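PDB 6WNS: acyl-homoserine-lactone synthase from Mesorhizobium sp. ORS 3359, which probably makes an acyl-homoserine lactone quorum-sensing signal, transferring an acyl chain from an acyl-coenzyme A donor. Local coordinates for residues E131-L136 with I179-E184. Residues are numbered along the deposited sequence; the frame is centred on the assembly and turned at random.
Sequences ETAQSL and IDVTPE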
# COMPACT_ATOMS: atom_id res chain seq x y z
N GLU A 131 -7.38 6.68 5.62
CA GLU A 131 -7.45 7.40 6.91
C GLU A 131 -6.06 7.87 7.32
O GLU A 131 -5.91 9.00 7.83
CB GLU A 131 -8.13 6.51 7.95
CG GLU A 131 -9.63 6.51 7.79
CD GLU A 131 -10.40 5.82 8.94
OE1 GLU A 131 -11.29 5.04 8.65
OE2 GLU A 131 -10.15 6.14 10.13
N THR A 132 -5.04 7.05 7.16
CA THR A 132 -3.66 7.43 7.50
C THR A 132 -3.23 8.55 6.57
O THR A 132 -2.66 9.59 7.11
CB THR A 132 -2.75 6.21 7.46
OG1 THR A 132 -3.40 5.24 8.29
CG2 THR A 132 -1.34 6.52 7.92
N ALA A 133 -3.58 8.44 5.25
CA ALA A 133 -3.12 9.46 4.29
C ALA A 133 -3.81 10.80 4.64
O ALA A 133 -3.12 11.86 4.61
CB ALA A 133 -3.40 9.02 2.88
N GLN A 134 -5.09 10.73 5.01
CA GLN A 134 -5.92 11.89 5.45
C GLN A 134 -5.18 12.58 6.58
O GLN A 134 -4.89 13.78 6.47
CB GLN A 134 -7.27 11.42 5.98
CG GLN A 134 -8.20 12.58 6.40
CD GLN A 134 -9.33 12.84 5.35
OE1 GLN A 134 -10.46 12.38 5.55
NE2 GLN A 134 -9.03 13.79 4.37
N SER A 135 -4.90 11.82 7.63
CA SER A 135 -4.30 12.31 8.89
C SER A 135 -2.98 13.02 8.59
O SER A 135 -2.68 13.92 9.33
CB SER A 135 -4.13 11.23 9.91
OG SER A 135 -3.03 10.38 9.59
N LEU A 136 -2.24 12.67 7.53
CA LEU A 136 -0.88 13.24 7.28
C LEU A 136 -0.89 14.42 6.26
O LEU A 136 0.27 14.86 5.84
CB LEU A 136 0.01 12.09 6.79
CG LEU A 136 0.35 11.02 7.83
CD1 LEU A 136 1.18 9.90 7.22
CD2 LEU A 136 1.07 11.60 9.04
N ILE A 179 -4.94 8.41 -7.08
CA ILE A 179 -6.17 8.21 -6.24
C ILE A 179 -6.37 9.46 -5.39
O ILE A 179 -5.40 9.85 -4.72
CB ILE A 179 -6.04 6.93 -5.37
CG1 ILE A 179 -6.10 5.67 -6.25
CG2 ILE A 179 -7.14 6.86 -4.31
CD1 ILE A 179 -5.32 4.48 -5.68
N ASP A 180 -7.56 10.08 -5.44
CA ASP A 180 -7.95 11.12 -4.46
C ASP A 180 -8.29 10.39 -3.12
O ASP A 180 -9.12 9.49 -3.00
CB ASP A 180 -9.12 12.00 -4.94
CG ASP A 180 -8.74 12.79 -6.18
OD1 ASP A 180 -7.50 12.92 -6.43
OD2 ASP A 180 -9.69 13.33 -6.85
N VAL A 181 -7.69 11.04 -2.07
CA VAL A 181 -7.93 10.75 -0.62
C VAL A 181 -9.06 11.68 -0.17
O VAL A 181 -8.77 12.81 0.19
CB VAL A 181 -6.65 10.93 0.22
CG1 VAL A 181 -6.88 10.58 1.68
CG2 VAL A 181 -5.47 10.12 -0.33
N THR A 182 -10.31 11.22 -0.25
CA THR A 182 -11.52 12.03 0.01
C THR A 182 -12.28 11.42 1.20
O THR A 182 -12.29 10.15 1.41
CB THR A 182 -12.31 12.23 -1.30
OG1 THR A 182 -12.85 11.01 -1.85
CG2 THR A 182 -11.44 12.87 -2.36
N PRO A 183 -12.87 12.30 2.06
CA PRO A 183 -13.74 11.87 3.17
C PRO A 183 -14.85 10.79 2.79
O PRO A 183 -15.36 10.03 3.68
CB PRO A 183 -14.33 13.22 3.62
CG PRO A 183 -13.18 14.18 3.45
CD PRO A 183 -12.59 13.75 2.12
N GLU A 184 -15.17 10.89 1.45
CA GLU A 184 -16.32 10.17 0.82
C GLU A 184 -15.81 8.77 0.54
O GLU A 184 -16.46 7.78 1.03
CB GLU A 184 -16.90 10.86 -0.44
CG GLU A 184 -16.01 11.91 -1.14
CD GLU A 184 -16.11 13.37 -0.65
OE1 GLU A 184 -15.19 13.83 0.07
OE2 GLU A 184 -17.06 14.05 -1.04
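Val181 turns its two methyl groups onto the last turn of helix 121-135, where Ala133 and Gln134 receive them. The fold is the mixed-sheet alpha/beta fold of the acetyltransferase clan, and here the end of a helix packed on the sheet meets the link from strand 174-180 to helix 183-192. Ala133 CB sits 4.0 Å from both Val181 CG1 and Val181 CG2, so a single methyl group faces the fork of the branched side chain. A small residue suits this place because the helix can come close to the chain: Gln134 CA and Val181 CA are 6.5 Å apart. With CG1 anti to the backbone N (chi1 -178°), the valine brings that methyl within 3.8 Å of Gln134 N, a van der Waals contact of a methyl with the backbone nitrogen.

Further out, Gln134 reaches across the more exposed side toward Pro183. Its chain bends at chi2 (104°), which carries the amide over to the proline, the two side chains crossing at about a right angle. Gln134 OE1 lies 3.9 Å from Pro183 CG, a loose van der Waals approach at an exposed place where a polar, flexible residue is at home. Proline is well suited to the first turn of helix 183-192, where a backbone N-H would have no acceptor within the helix, so its lack costs nothing; Thr182 occupies the N-cap before it, its OG1 accepting a weak hydrogen bond from Ala185 N.

Behind the apolar pair, Ile141 of the neighbouring strand 140-146 touches both Ala133 and Val181, completing a small hydrophobic cluster between helix and sheet. Glu131 ties the two helices together by a salt bridge to Arg190. At the helix end, Ser135 OG donates to Thr132 O at 2.6 Å, with the hydroxyl oxygen tilted 21° from the carbonyl plane.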